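SnoK (Streptomyces nogalater, PDB 5EPA) is a carbocyclase of nogalamycin biosynthesis, a non-heme iron enzyme that binds iron and 2-oxoglutarate and works on a polyketide-derived scaffold. Local coordinates at residues T51-A56 against L91-L96; V81-Q86 against V114-I119; N142-T147 against Y240-A245. All blocks are in the same frame, centred on the assembly; numbering follows the deposited sequence.

From the N terminus, helix 47-64 supplies the first half of contact 1, and residues 81-86, at the end of strand 76-81, then open contact 2. Contact 1 closes at 91-96, while contact 2 stays open until strand 112-122; the two therefore cross, since their segments alternate along the chain. They also touch, with V95 CG1 3.5 Å from W85 CB. Contact 3 follows in series, closing a long excursion between the loop 142-147 and the end of strand 233-242. That strand neighbours 112-122 in the main antiparallel sheet, so contacts 2 and 3 reach the same sheet, and Y240 OH reaches back to V95 O of contact 1.

Contact 1: residues T51-A56 against L91-L96; sequences TAFRAA and LRSLVL
F53, on a turn of helix 47-64, faces residues 91-94, and its CA lies 7.1 Å from that of L91, the nearest CA pair. No hydrogen bond joins the two segments; the 232 Å² they bury comes mostly from side chains around one aromatic ring. L94 CD1 sits over a face of the F53 ring, 3.9 Å from its centroid and 16° off the ring normal, which is a CH-pi contact. With L94 CG anti to the backbone N (chi1 -177°), this methyl is carried across the ring. S93 OG comes to the ring edge instead, in plane and 3.6 Å from F53 CE1, while its hydrogen bond goes to E90 O. L91 CD2 approaches the ring obliquely, 4.1 Å from F53 CD1, and lies equally far from A56 CB, one helical turn further on. The apolar surface thus continues past the ring. Around this interface, L91 also packs on C57 and V60 of helix 47-64, and L94 rests on H236. Helix 92-95 is consequently held between helix 47-64 and the main sheet, where V95 meets V238 of strand 233-242 and S117 of strand 112-122.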
loop_
_atom_site.group_PDB
_atom_site.type_symbol
_atom_site.label_atom_id
_atom_site.label_comp_id
_atom_site.label_asym_id
_atom_site.label_seq_id
_atom_site.Cartn_x
_atom_site.Cartn_y
_atom_site.Cartn_z
ATOM N N THR A 51 15.267 8.380 8.396
ATOM C CA THR A 51 15.645 9.767 8.178
ATOM C C THR A 51 16.012 10.016 6.708
ATOM O O THR A 51 15.587 11.002 6.138
ATOM C CB THR A 51 16.858 10.153 9.041
ATOM O OG1 THR A 51 16.476 10.085 10.411
ATOM C CG2 THR A 51 17.365 11.585 8.746
ATOM N N ALA A 52 16.814 9.138 6.136
ATOM C CA ALA A 52 17.282 9.309 4.743
ATOM C C ALA A 52 16.131 9.141 3.746
ATOM O O ALA A 52 15.986 9.927 2.830
ATOM C CB ALA A 52 18.394 8.327 4.413
ATOM N N PHE A 53 15.272 8.152 3.972
ATOM C CA PHE A 53 14.157 7.926 3.057
ATOM C C PHE A 53 13.119 9.021 3.197
ATOM O O PHE A 53 12.556 9.477 2.196
ATOM C CB PHE A 53 13.534 6.540 3.239
ATOM C CG PHE A 53 14.377 5.439 2.710
ATOM C CD1 PHE A 53 14.899 5.508 1.440
ATOM C CD2 PHE A 53 14.676 4.347 3.474
ATOM C CE1 PHE A 53 15.747 4.511 0.951
ATOM C CE2 PHE A 53 15.508 3.331 2.986
ATOM C CZ PHE A 53 16.045 3.422 1.723
ATOM N N ARG A 54 12.855 9.463 4.421
ATOM C CA ARG A 54 11.913 10.569 4.598
ATOM C C ARG A 54 12.409 11.843 3.879
ATOM O O ARG A 54 11.634 12.546 3.254
ATOM C CB ARG A 54 11.689 10.880 6.059
ATOM C CG ARG A 54 10.715 12.007 6.258
ATOM C CD ARG A 54 10.399 12.213 7.728
ATOM N NE ARG A 54 9.457 13.333 7.875
ATOM C CZ ARG A 54 9.002 13.775 9.045
ATOM N NH1 ARG A 54 9.379 13.180 10.189
ATOM N NH2 ARG A 54 8.152 14.790 9.085
ATOM N N ALA A 55 13.695 12.132 3.995
ATOM C CA ALA A 55 14.267 13.309 3.353
ATOM C C ALA A 55 14.137 13.251 1.829
ATOM O O ALA A 55 13.842 14.246 1.183
ATOM C CB ALA A 55 15.746 13.502 3.747
ATOM N N ALA A 56 14.392 12.083 1.273
ATOM C CA ALA A 56 14.248 11.859 -0.184
ATOM C C ALA A 56 12.814 12.037 -0.636
ATOM O O ALA A 56 12.553 12.685 -1.631
ATOM C CB ALA A 56 14.726 10.479 -0.544
ATOM N N LEU A 91 15.299 6.182 -3.954
ATOM C CA LEU A 91 14.092 5.422 -3.572
ATOM C C LEU A 91 14.040 4.024 -4.165
ATOM O O LEU A 91 13.217 3.205 -3.765
ATOM C CB LEU A 91 12.822 6.194 -3.894
ATOM C CG LEU A 91 12.664 7.429 -3.027
ATOM C CD1 LEU A 91 11.420 8.183 -3.417
ATOM C CD2 LEU A 91 12.643 7.096 -1.542
ATOM N N ARG A 92 14.897 3.751 -5.141
ATOM C CA ARG A 92 15.009 2.401 -5.659
ATOM C C ARG A 92 15.392 1.471 -4.525
ATOM O O ARG A 92 14.969 0.326 -4.503
ATOM C CB ARG A 92 16.075 2.336 -6.797
ATOM C CG ARG A 92 16.342 0.943 -7.375
ATOM C CD ARG A 92 17.451 1.015 -8.459
ATOM N NE ARG A 92 16.931 1.746 -9.598
ATOM C CZ ARG A 92 16.239 1.193 -10.587
ATOM N NH1 ARG A 92 16.063 -0.133 -10.641
ATOM N NH2 ARG A 92 15.754 1.967 -11.561
ATOM N N SER A 93 16.249 1.962 -3.643
ATOM C CA SER A 93 16.776 1.144 -2.557
ATOM C C SER A 93 15.749 1.012 -1.425
ATOM O O SER A 93 15.968 0.282 -0.513
ATOM C CB SER A 93 18.112 1.716 -2.041
ATOM O OG SER A 93 17.887 2.985 -1.440
ATOM N N LEU A 94 14.634 1.720 -1.532
ATOM C CA LEU A 94 13.509 1.529 -0.660
ATOM C C LEU A 94 12.610 0.418 -1.174
ATOM O O LEU A 94 12.317 -0.505 -0.440
ATOM C CB LEU A 94 12.681 2.815 -0.510
ATOM C CG LEU A 94 11.510 2.770 0.443
ATOM C CD1 LEU A 94 11.945 2.424 1.860
ATOM C CD2 LEU A 94 10.782 4.097 0.464
ATOM N N VAL A 95 12.166 0.506 -2.420
ATOM C CA VAL A 95 11.278 -0.505 -2.986
ATOM C C VAL A 95 11.958 -1.875 -3.212
ATOM O O VAL A 95 11.302 -2.904 -3.098
ATOM C CB VAL A 95 10.585 -0.051 -4.291
ATOM C CG1 VAL A 95 9.781 1.213 -4.046
ATOM C CG2 VAL A 95 11.579 0.172 -5.436
ATOM N N LEU A 96 13.262 -1.860 -3.496
ATOM C CA LEU A 96 14.068 -3.065 -3.550
ATOM C C LEU A 96 14.968 -3.189 -2.337
ATOM O O LEU A 96 15.952 -3.903 -2.384
ATOM C CB LEU A 96 14.919 -3.103 -4.830
ATOM C CG LEU A 96 14.154 -3.063 -6.151
ATOM C CD1 LEU A 96 15.103 -3.128 -7.337
ATOM C CD2 LEU A 96 13.139 -4.194 -6.245
#

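Contact 2: residues V81-Q86 against V114-I119; sequences VAQAWQ and VYSSDI
W85 presents an edge of its indole to S117, with S117 N in the ring plane and S117 OG 3.4 Å from W85 CB. V114 CG1 approaches obliquely, 3.8 Å from W85 NE1, and the indole N-H is taken up by a water that also accepts from Q86 NE2 and donates to Y115 O. With S117 OG between the backbone N and the carbonyl carbon (chi1 82°), the hydroxyl is brought within 3.0 Å of W85 N in a weak bond; its stronger partner is H236 NE2. A84 N gives S117 O a straight bond, 2.9 Å long with 171° at the hydrogen, although the donor stands above the carbonyl plane. V81 and I119 form an antiparallel hydrogen-bonded pair, sounder from I119 N and weak from V81 N, and A84 CB packs 3.9 Å from I119 CG1. Q83 folds back at chi2 (70°), which brings its OE1 3.1 Å from S116 OG. A second water, 2.7 Å from S116 OG, links it to D118 OD1. Cutting Q83 back to an alanine removes the amide, and the space beside S116 OG is likely to be left unfilled or taken by solvent. Y115 and S116 both pair with V239 of strand 233-242 in a classic beta bulge. Chemically, strand pairing gives way to direct and water-mediated polar links, which keep the chain leaving strand 76-81 attached to strand 112-122.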
loop_
_atom_site.group_PDB
_atom_site.type_symbol
_atom_site.label_atom_id
_atom_site.label_comp_id
_atom_site.label_asym_id
_atom_site.label_seq_id
_atom_site.Cartn_x
_atom_site.Cartn_y
_atom_site.Cartn_z
ATOM N N VAL A 81 2.182 11.330 -4.035
ATOM C CA VAL A 81 2.925 11.331 -5.289
ATOM C C VAL A 81 2.973 9.902 -5.781
ATOM O O VAL A 81 3.431 9.027 -5.065
ATOM C CB VAL A 81 4.341 11.831 -5.136
ATOM C CG1 VAL A 81 5.102 11.730 -6.482
ATOM C CG2 VAL A 81 4.338 13.259 -4.654
ATOM N N ALA A 82 2.442 9.656 -6.982
ATOM C CA ALA A 82 2.376 8.302 -7.545
ATOM C C ALA A 82 3.677 7.970 -8.314
ATOM O O ALA A 82 4.444 8.849 -8.656
ATOM C CB ALA A 82 1.193 8.199 -8.472
ATOM N N GLN A 83 3.922 6.671 -8.516
ATOM C CA GLN A 83 5.173 6.176 -9.133
ATOM C C GLN A 83 6.386 6.821 -8.472
ATOM O O GLN A 83 7.370 7.181 -9.124
ATOM C CB GLN A 83 5.200 6.462 -10.629
ATOM C CG GLN A 83 4.283 5.568 -11.451
ATOM C CD GLN A 83 2.814 5.864 -11.227
ATOM O OE1 GLN A 83 2.050 4.992 -10.798
ATOM N NE2 GLN A 83 2.403 7.089 -11.506
ATOM N N ALA A 84 6.287 6.975 -7.172
ATOM C CA ALA A 84 7.181 7.837 -6.439
ATOM C C ALA A 84 8.612 7.371 -6.464
ATOM O O ALA A 84 9.522 8.192 -6.545
ATOM C CB ALA A 84 6.709 7.981 -4.966
ATOM N N TRP A 85 8.820 6.061 -6.388
ATOM C CA TRP A 85 10.163 5.517 -6.317
ATOM C C TRP A 85 10.968 5.823 -7.565
ATOM O O TRP A 85 12.178 5.835 -7.525
ATOM C CB TRP A 85 10.164 4.023 -6.072
ATOM C CG TRP A 85 9.834 3.210 -7.273
ATOM C CD1 TRP A 85 8.599 2.786 -7.659
ATOM C CD2 TRP A 85 10.764 2.652 -8.211
ATOM N NE1 TRP A 85 8.684 2.049 -8.817
ATOM C CE2 TRP A 85 10.004 1.930 -9.163
ATOM C CE3 TRP A 85 12.172 2.739 -8.377
ATOM C CZ2 TRP A 85 10.587 1.293 -10.238
ATOM C CZ3 TRP A 85 12.759 2.085 -9.442
ATOM C CH2 TRP A 85 11.973 1.378 -10.376
ATOM N N GLN A 86 10.279 6.056 -8.679
ATOM C CA GLN A 86 10.945 6.313 -9.976
ATOM C C GLN A 86 11.460 7.714 -10.007
ATOM O O GLN A 86 12.198 8.075 -10.916
ATOM C CB GLN A 86 9.963 6.158 -11.135
ATOM C CG GLN A 86 9.414 4.767 -11.340
ATOM C CD GLN A 86 8.297 4.693 -12.375
ATOM O OE1 GLN A 86 8.136 5.591 -13.215
ATOM N NE2 GLN A 86 7.515 3.614 -12.332
ATOM N N VAL A 114 8.012 -5.031 -8.520
ATOM C CA VAL A 114 7.503 -3.718 -8.082
ATOM C C VAL A 114 6.548 -3.140 -9.141
ATOM O O VAL A 114 6.929 -2.983 -10.296
ATOM C CB VAL A 114 8.632 -2.723 -7.858
ATOM C CG1 VAL A 114 8.075 -1.390 -7.391
ATOM C CG2 VAL A 114 9.601 -3.250 -6.821
ATOM N N TYR A 115 5.302 -2.889 -8.745
ATOM C CA TYR A 115 4.310 -2.270 -9.608
ATOM C C TYR A 115 4.452 -0.766 -9.547
ATOM O O TYR A 115 4.472 -0.094 -10.573
ATOM C CB TYR A 115 2.844 -2.643 -9.255
ATOM C CG TYR A 115 1.861 -1.699 -9.923
ATOM C CD1 TYR A 115 1.739 -1.661 -11.281
ATOM C CD2 TYR A 115 1.142 -0.782 -9.204
ATOM C CE1 TYR A 115 0.892 -0.770 -11.925
ATOM C CE2 TYR A 115 0.271 0.107 -9.836
ATOM C CZ TYR A 115 0.181 0.110 -11.222
ATOM O OH TYR A 115 -0.651 1.023 -11.860
ATOM N N SER A 116 4.508 -0.237 -8.339
ATOM C CA SER A 116 4.538 1.204 -8.131
ATOM C C SER A 116 4.803 1.478 -6.670
ATOM O O SER A 116 4.851 0.555 -5.834
ATOM C CB SER A 116 3.205 1.851 -8.510
ATOM O OG SER A 116 3.324 3.252 -8.579
ATOM N N SER A 117 4.974 2.755 -6.358
ATOM C CA SER A 117 4.945 3.191 -4.976
ATOM C C SER A 117 4.314 4.555 -4.881
ATOM O O SER A 117 4.266 5.296 -5.883
ATOM C CB SER A 117 6.351 3.172 -4.369
ATOM O OG SER A 117 7.111 4.321 -4.680
ATOM N N ASP A 118 3.887 4.903 -3.679
ATOM C CA ASP A 118 3.319 6.208 -3.442
ATOM C C ASP A 118 3.856 6.821 -2.164
ATOM O O ASP A 118 3.999 6.133 -1.153
ATOM C CB ASP A 118 1.812 6.126 -3.264
ATOM C CG ASP A 118 1.092 5.808 -4.545
ATOM O OD1 ASP A 118 1.081 4.629 -4.940
ATOM O OD2 ASP A 118 0.507 6.733 -5.151
ATOM N N ILE A 119 4.098 8.121 -2.201
ATOM C CA ILE A 119 4.293 8.865 -0.986
ATOM C C ILE A 119 2.902 9.171 -0.457
ATOM O O ILE A 119 2.032 9.639 -1.202
ATOM C CB ILE A 119 5.058 10.133 -1.260
ATOM C CG1 ILE A 119 6.529 9.822 -1.552
ATOM C CG2 ILE A 119 4.988 11.048 -0.048
ATOM C CD1 ILE A 119 7.236 10.962 -2.270
HETATM O O HOH W 1 1.268 4.727 -7.690
HETATM O O HOH W 2 3.224 2.098 -12.265
HETATM O O HOH W 3 7.263 0.894 -10.985
#

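Contact 3: residues N142-T147 against Y240-A245; sequences NELSAT and YMDADA
D242 turns its carboxylate into the bend formed by L144-T147, and this one group accounts for every hydrogen bond across the contact. OD1 takes the N-H of A146 on its syn lone pair, at 2.8 Å from A146 N and with 167° at the hydrogen. OD2 is gripped from opposite faces of the carboxylate plane: S145 N lies 2.9 Å from D242 OD2 and 39° out of the plane, while T147 OG1 donates to D242 OD2 at 2.6 Å from the other face. T147 N adds a weak bond to the same oxygen. Donors above, below and in the plane should fix the rotation of the carboxylate and would be expected to favour its charged form. T147 OG1 is anti to the carbonyl carbon (chi1 -66°), which directs the hydroxyl at D242 and leaves CG2 against Y240 O, 3.4 Å away. The backbones come close here too, the CA atoms of T147 and M241 being 4.4 Å apart.

Toward N142 the packing is much looser. The CA atoms of E143 and A245 are 5.6 Å apart, and L144 CD2 only grazes A245 CB at 4.5 Å. E143 and D244 are exposed, and their like-charged carboxylates stay apart. The type I turn D242-A245 carries the chain round on this side, and N142 pairs through its backbone with T246, where strands 141-142 and 246-247 form a small antiparallel sheet. The arrangement is an aspartate collecting the N-H groups of S145 and A146, with a weak third from T147. It belongs to the double-stranded beta-helix (cupin) fold of the PhyH family, where loop 142-147 leads into strand 148-153, and the T147 side chain is about 7 Å from that of the iron ligand D135.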
loop_
_atom_site.group_PDB
_atom_site.type_symbol
_atom_site.label_atom_id
_atom_site.label_comp_id
_atom_site.label_asym_id
_atom_site.label_seq_id
_atom_site.Cartn_x
_atom_site.Cartn_y
_atom_site.Cartn_z
ATOM N N ASN A 142 -4.551 -7.461 -14.596
ATOM C CA ASN A 142 -5.185 -8.753 -14.600
ATOM C C ASN A 142 -4.307 -9.646 -13.813
ATOM O O ASN A 142 -3.136 -9.327 -13.545
ATOM C CB ASN A 142 -5.211 -9.416 -15.954
ATOM C CG ASN A 142 -6.163 -8.756 -16.886
ATOM O OD1 ASN A 142 -7.329 -8.607 -16.551
ATOM N ND2 ASN A 142 -5.688 -8.399 -18.105
ATOM N N GLU A 143 -4.863 -10.794 -13.465
ATOM C CA GLU A 143 -4.021 -11.922 -13.112
ATOM C C GLU A 143 -3.469 -11.774 -11.691
ATOM O O GLU A 143 -2.310 -12.159 -11.372
ATOM C CB GLU A 143 -2.918 -12.073 -14.172
ATOM C CG GLU A 143 -2.730 -13.505 -14.473
ATOM C CD GLU A 143 -3.941 -14.131 -15.132
ATOM O OE1 GLU A 143 -4.532 -13.566 -16.089
ATOM O OE2 GLU A 143 -4.302 -15.236 -14.679
ATOM N N LEU A 144 -4.307 -11.210 -10.816
ATOM C CA LEU A 144 -3.804 -11.050 -9.434
ATOM C C LEU A 144 -4.099 -12.209 -8.557
ATOM O O LEU A 144 -5.220 -12.740 -8.522
ATOM C CB LEU A 144 -4.099 -9.740 -8.671
ATOM C CG LEU A 144 -3.887 -8.534 -9.573
ATOM C CD1 LEU A 144 -4.118 -7.258 -8.800
ATOM C CD2 LEU A 144 -2.493 -8.558 -10.181
ATOM N N SER A 145 -3.070 -12.550 -7.799
ATOM C CA SER A 145 -3.128 -13.670 -6.925
ATOM C C SER A 145 -2.461 -13.332 -5.593
ATOM O O SER A 145 -3.125 -13.310 -4.564
ATOM C CB SER A 145 -2.462 -14.833 -7.629
ATOM O OG SER A 145 -2.477 -15.980 -6.823
ATOM N N ALA A 146 -1.164 -13.062 -5.616
ATOM C CA ALA A 146 -0.416 -12.855 -4.392
ATOM C C ALA A 146 -0.002 -11.419 -4.216
ATOM O O ALA A 146 0.764 -11.102 -3.323
ATOM C CB ALA A 146 0.803 -13.756 -4.390
ATOM N N THR A 147 -0.471 -10.541 -5.096
ATOM C CA THR A 147 -0.144 -9.135 -5.003
ATOM C C THR A 147 -0.431 -8.599 -3.588
ATOM O O THR A 147 -1.516 -8.835 -3.021
ATOM C CB THR A 147 -0.898 -8.323 -6.057
ATOM O OG1 THR A 147 -0.436 -8.682 -7.349
ATOM C CG2 THR A 147 -0.697 -6.829 -5.899
ATOM N N TYR A 240 3.733 -4.549 -4.537
ATOM C CA TYR A 240 4.471 -5.657 -5.134
ATOM C C TYR A 240 3.459 -6.575 -5.830
ATOM O O TYR A 240 2.621 -7.192 -5.171
ATOM C CB TYR A 240 5.240 -6.433 -4.075
ATOM C CG TYR A 240 6.343 -5.662 -3.366
ATOM C CD1 TYR A 240 7.558 -5.437 -3.988
ATOM C CD2 TYR A 240 6.176 -5.200 -2.103
ATOM C CE1 TYR A 240 8.557 -4.744 -3.365
ATOM C CE2 TYR A 240 7.175 -4.497 -1.446
ATOM C CZ TYR A 240 8.365 -4.265 -2.074
ATOM O OH TYR A 240 9.386 -3.576 -1.432
ATOM N N MET A 241 3.520 -6.622 -7.157
ATOM C CA MET A 241 2.571 -7.368 -7.922
ATOM C C MET A 241 3.117 -8.729 -8.277
ATOM O O MET A 241 4.317 -8.960 -8.259
ATOM C CB MET A 241 2.187 -6.604 -9.176
ATOM C CG MET A 241 3.320 -6.413 -10.199
ATOM S SD MET A 241 2.825 -5.400 -11.590
ATOM C CE MET A 241 4.446 -5.167 -12.346
ATOM N N ASP A 242 2.228 -9.629 -8.622
ATOM C CA ASP A 242 2.605 -10.904 -9.194
ATOM C C ASP A 242 3.557 -10.662 -10.378
ATOM O O ASP A 242 3.332 -9.760 -11.207
ATOM C CB ASP A 242 1.357 -11.632 -9.677
ATOM C CG ASP A 242 0.366 -11.937 -8.525
ATOM O OD1 ASP A 242 0.514 -13.012 -7.896
ATOM O OD2 ASP A 242 -0.576 -11.145 -8.248
ATOM N N ALA A 243 4.612 -11.465 -10.467
ATOM C CA ALA A 243 5.665 -11.235 -11.462
ATOM C C ALA A 243 5.229 -11.384 -12.924
ATOM O O ALA A 243 5.949 -10.968 -13.839
ATOM C CB ALA A 243 6.846 -12.128 -11.178
ATOM N N ASP A 244 4.076 -11.997 -13.148
ATOM C CA ASP A 244 3.536 -12.201 -14.503
ATOM C C ASP A 244 2.264 -11.374 -14.703
ATOM O O ASP A 244 1.496 -11.620 -15.624
ATOM C CB ASP A 244 3.251 -13.694 -14.765
ATOM C CG ASP A 244 2.168 -14.279 -13.820
ATOM O OD1 ASP A 244 1.637 -13.589 -12.915
ATOM O OD2 ASP A 244 1.801 -15.464 -13.991
ATOM N N ALA A 245 2.065 -10.351 -13.888
ATOM C CA ALA A 245 0.933 -9.430 -14.067
ATOM C C ALA A 245 0.898 -8.735 -15.411
ATOM O O ALA A 245 1.940 -8.392 -15.969
ATOM C CB ALA A 245 0.948 -8.379 -13.001
#